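Local coordinates for protein trypanothione-dependent glyoxalase I (Leishmania major, PDB 2C21) that belongs to the glyoxalase I family of metal-dependent enzymes built from paired beta-alpha-beta-beta-beta modules, and binds nickel as a dimer, at residues K24-T27 with E28-M32; W38-P41 with E42-Y45. All coordinates share one frame; numbering follows the deposited sequence.

Contact 1 (K24-T27 with E28-M32)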
# COMPACT_ATOMS: atom_id res chain seq x y z
N LYS A 24 12.14 -12.80 6.18
CA LYS A 24 12.60 -12.83 7.57
C LYS A 24 12.20 -11.56 8.33
O LYS A 24 11.70 -11.61 9.46
CB LYS A 24 14.12 -13.00 7.64
CG LYS A 24 14.64 -13.40 9.02
CD LYS A 24 16.12 -13.75 8.99
CE LYS A 24 16.60 -14.20 10.36
NZ LYS A 24 16.57 -13.06 11.31
N PHE A 25 12.45 -10.42 7.69
CA PHE A 25 12.07 -9.13 8.24
C PHE A 25 10.55 -9.02 8.50
O PHE A 25 10.13 -8.73 9.61
CB PHE A 25 12.52 -8.01 7.30
CG PHE A 25 12.16 -6.65 7.79
CD1 PHE A 25 12.96 -6.00 8.73
CD2 PHE A 25 11.01 -6.02 7.34
CE1 PHE A 25 12.63 -4.75 9.19
CE2 PHE A 25 10.66 -4.77 7.80
CZ PHE A 25 11.47 -4.13 8.73
N TYR A 26 9.73 -9.24 7.47
CA TYR A 26 8.29 -8.99 7.61
C TYR A 26 7.60 -10.00 8.53
O TYR A 26 6.63 -9.66 9.20
CB TYR A 26 7.58 -8.89 6.23
CG TYR A 26 7.91 -7.59 5.51
CD1 TYR A 26 7.34 -6.39 5.92
CD2 TYR A 26 8.82 -7.56 4.46
CE1 TYR A 26 7.67 -5.18 5.29
CE2 TYR A 26 9.15 -6.38 3.82
CZ TYR A 26 8.57 -5.19 4.23
OH TYR A 26 8.91 -4.00 3.59
N THR A 27 8.13 -11.22 8.60
CA THR A 27 7.60 -12.22 9.54
C THR A 27 8.15 -12.04 10.96
O THR A 27 7.39 -11.78 11.89
CB THR A 27 7.83 -13.66 9.02
OG1 THR A 27 9.23 -13.91 8.86
CG2 THR A 27 7.15 -13.84 7.68
N GLU A 28 9.47 -12.15 11.11
CA GLU A 28 10.08 -12.14 12.45
C GLU A 28 10.09 -10.76 13.09
O GLU A 28 9.84 -10.64 14.29
CB GLU A 28 11.50 -12.72 12.42
CG GLU A 28 11.58 -14.16 11.92
CD GLU A 28 13.00 -14.71 11.95
OE1 GLU A 28 13.92 -13.95 12.35
OE2 GLU A 28 13.20 -15.89 11.56
N ARG A 29 10.35 -9.71 12.31
CA ARG A 29 10.38 -8.36 12.87
C ARG A 29 9.00 -7.71 12.95
O ARG A 29 8.72 -6.99 13.89
CB ARG A 29 11.37 -7.44 12.13
CG ARG A 29 12.80 -8.00 12.00
CD ARG A 29 13.69 -7.76 13.24
NE ARG A 29 13.14 -8.32 14.48
CZ ARG A 29 13.29 -9.58 14.90
NH1 ARG A 29 13.98 -10.47 14.20
NH2 ARG A 29 12.73 -9.96 16.04
N LEU A 30 8.12 -7.97 11.97
CA LEU A 30 6.83 -7.28 11.93
C LEU A 30 5.60 -8.13 12.29
O LEU A 30 4.52 -7.58 12.52
CB LEU A 30 6.65 -6.56 10.58
CG LEU A 30 7.46 -5.27 10.50
CD1 LEU A 30 7.60 -4.75 9.10
CD2 LEU A 30 6.85 -4.20 11.40
N GLY A 31 5.76 -9.46 12.35
CA GLY A 31 4.67 -10.36 12.75
C GLY A 31 3.67 -10.76 11.66
O GLY A 31 2.61 -11.30 11.96
N MET A 32 4.00 -10.49 10.40
CA MET A 32 3.16 -10.94 9.29
C MET A 32 3.37 -12.43 9.08
O MET A 32 4.30 -13.02 9.64
CB MET A 32 3.52 -10.22 7.99
CG MET A 32 3.40 -8.74 8.05
SD MET A 32 3.67 -8.01 6.43
CE MET A 32 3.55 -6.27 6.86

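Contact 2 (W38-P41 with E42-Y45)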
# COMPACT_ATOMS: atom_id res chain seq x y z
N TRP A 38 3.99 -17.43 -5.66
CA TRP A 38 3.70 -17.64 -7.07
C TRP A 38 5.02 -17.56 -7.81
O TRP A 38 5.54 -16.47 -7.98
CB TRP A 38 2.73 -16.55 -7.57
CG TRP A 38 2.42 -16.52 -9.06
CD1 TRP A 38 3.05 -15.76 -10.02
CD2 TRP A 38 1.38 -17.23 -9.74
NE1 TRP A 38 2.47 -15.97 -11.24
CE2 TRP A 38 1.45 -16.87 -11.10
CE3 TRP A 38 0.40 -18.14 -9.32
CZ2 TRP A 38 0.57 -17.37 -12.06
CZ3 TRP A 38 -0.48 -18.63 -10.27
CH2 TRP A 38 -0.38 -18.25 -11.63
N ASP A 39 5.54 -18.70 -8.28
CA ASP A 39 6.88 -18.76 -8.87
C ASP A 39 6.78 -19.09 -10.37
O ASP A 39 6.11 -20.03 -10.75
CB ASP A 39 7.74 -19.79 -8.11
CG ASP A 39 9.19 -19.84 -8.58
OD1 ASP A 39 9.76 -18.80 -8.95
OD2 ASP A 39 9.78 -20.96 -8.58
N VAL A 40 7.41 -18.26 -11.21
CA VAL A 40 7.37 -18.45 -12.67
C VAL A 40 8.80 -18.50 -13.25
O VAL A 40 9.29 -17.51 -13.78
CB VAL A 40 6.54 -17.36 -13.35
CG1 VAL A 40 6.29 -17.68 -14.82
CG2 VAL A 40 5.21 -17.18 -12.61
N PRO A 41 9.46 -19.66 -13.14
CA PRO A 41 10.85 -19.80 -13.56
C PRO A 41 11.13 -19.33 -14.99
O PRO A 41 12.14 -18.68 -15.23
CB PRO A 41 11.11 -21.30 -13.41
CG PRO A 41 10.15 -21.74 -12.37
CD PRO A 41 8.92 -20.93 -12.62
N GLU A 42 10.21 -19.62 -15.91
CA GLU A 42 10.39 -19.23 -17.31
C GLU A 42 10.33 -17.73 -17.54
O GLU A 42 10.93 -17.24 -18.49
CB GLU A 42 9.37 -19.95 -18.20
CG GLU A 42 9.59 -21.45 -18.30
CD GLU A 42 10.96 -21.83 -18.86
OE1 GLU A 42 11.44 -21.15 -19.79
OE2 GLU A 42 11.55 -22.82 -18.37
N ASP A 43 9.60 -17.00 -16.69
CA ASP A 43 9.56 -15.54 -16.74
C ASP A 43 10.49 -14.90 -15.69
O ASP A 43 10.52 -13.68 -15.53
CB ASP A 43 8.14 -15.02 -16.54
CG ASP A 43 7.20 -15.40 -17.66
OD1 ASP A 43 7.66 -15.81 -18.75
OD2 ASP A 43 5.97 -15.28 -17.44
N LYS A 44 11.24 -15.73 -14.97
CA LYS A 44 12.27 -15.27 -14.07
C LYS A 44 11.75 -14.33 -12.97
O LYS A 44 12.38 -13.31 -12.66
CB LYS A 44 13.42 -14.61 -14.86
CG LYS A 44 14.11 -15.57 -15.82
CD LYS A 44 15.46 -15.02 -16.26
CE LYS A 44 16.26 -16.06 -17.06
NZ LYS A 44 17.47 -15.46 -17.72
N TYR A 45 10.63 -14.69 -12.37
CA TYR A 45 10.16 -13.95 -11.20
C TYR A 45 9.38 -14.82 -10.22
O TYR A 45 8.88 -15.89 -10.58
CB TYR A 45 9.34 -12.70 -11.60
CG TYR A 45 7.94 -13.01 -12.10
CD1 TYR A 45 6.86 -13.02 -11.24
CD2 TYR A 45 7.70 -13.27 -13.44
CE1 TYR A 45 5.58 -13.33 -11.69
CE2 TYR A 45 6.43 -13.55 -13.90
CZ TYR A 45 5.38 -13.57 -13.02
OH TYR A 45 4.11 -13.87 -13.49

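Contact 1 (K24-T27 with E28-M32)
Lys24 and Glu28, one helical turn apart, are joined by a salt bridge, with NZ of Lys24 3.0 Å from OE1 of Glu28. The lysine chain runs straight out to CE and bends only at its last torsion (chi4 -67°), which turns the ammonium back onto the acid. It meets OE1 on the syn side, 33° out of the carboxylate plane. Arg29 NH1 extends this network with a long contact of 3.9 Å to the same Glu28 OE1, while its NH2 forms a salt bridge with Asp94.

Backbone bonds trace how the helix ends. Phe25 O accepts Arg29 N at 2.9 Å and also takes a weak bond from Leu30 N, in keeping with the wider, pi-type turn at 25-27. Two further carbonyls are reached from beyond the helix: Thr27 O by Gly31 N at 2.9 Å, and Tyr26 O by Met32 N at 3.0 Å. Gly31, with its positive phi, is where the chain leaves the helical course.

The apolar contacts gather on the buried side. Leu30 uses one methyl, CD1, to touch both rings, lying 3.3 Å from Phe25 CE2 and 3.6 Å from Tyr26 CD1. Phe25 CD2 stands above the centre of one face of Tyr26, and Arg29 CB lies over a face of Phe25. Met32 runs alongside Tyr26 in a Met-aromatic contact, its SD 5.1 Å from the ring centroid and oblique to it. Ile122 packs against Phe25, Tyr26 and Leu30, and Tyr26 OH bonds to Asp116.

The chemistry divides the helix end into a charged, outward side, where Glu28, shared by Lys24 and more distantly by Arg29, probably helps to balance the two positive charges, and an aromatic, aliphatic side turned into the protein.

Contact 2 (W38-P41 with E42-Y45)
Val40 O is gripped by two backbone N-H groups, one from within the turn and one from the returning strand. Asp43 N donates at 3.0 Å from above the carbonyl plane, 51° out of it, and Tyr45 N adds a weak bond of 3.4 Å. The return bond is shorter: Val40 N meets Tyr45 O at 2.9 Å, nearly in line with the carbonyl. Val40 and Tyr45 are therefore an antiparallel hydrogen-bonded pair. Across the bend, Lys44 N gives a weak bond to Pro41 O at 3.1 Å.

These bonds close the hairpin that links strands 33-40 and 45-51. Lys44 and Tyr45 both face Val40, which makes a G1 beta bulge; Lys44 occupies the position with positive phi (59°), the one where glycine is most familiar. Its backbone is bonded to Tyr67, on which its side chain and that of Pro41 also rest.

The paired side chains share one face of the hairpin. With chi1 at 75°, Tyr45 holds CG between its backbone N and carbonyl carbon, and the ring lies flat against the valine. Val40 CB sits over one ring face, 4.1 Å from the centroid, in a CH-pi contact offset toward the rim, and CG2 reaches Tyr45 CZ at 3.6 Å. The other methyl, CG1, lies beside the Asp43 side chain, touching CB and OD2. Trp38 approaches the phenol end obliquely, rim to rim, and the hydroxyl lies at the edge of the indole near its plane, where NE1 donates a weak bond of 3.5 Å to Tyr45 OH. Trp38 also packs on Lys133 of the second subunit, and Asp39 OD1 is hydrogen-bonded to the hydroxyl of Thr46, on the partner strand, and to that of Tyr67.

In the fold
Contact 1 closes before contact 2 opens, and strand 33-40 connects them: the chain leaves helix 19-29 through the turn at 30-32, runs along this strand and reverses at its far end. Their centres are 24 Å apart and their nearest atoms about 14 Å, so the two do not touch. Contact 1 is partly buried, about 9 Å from the centre of the chain, between strand 45-51 of the first sheet and strand 121-126 of the second. Contact 2 is a surface hairpin about 24 Å from that centre. Together they mark the two ends of strand 33-40, one of the two edge strands of the first sheet within this chain, and both lie near the second subunit.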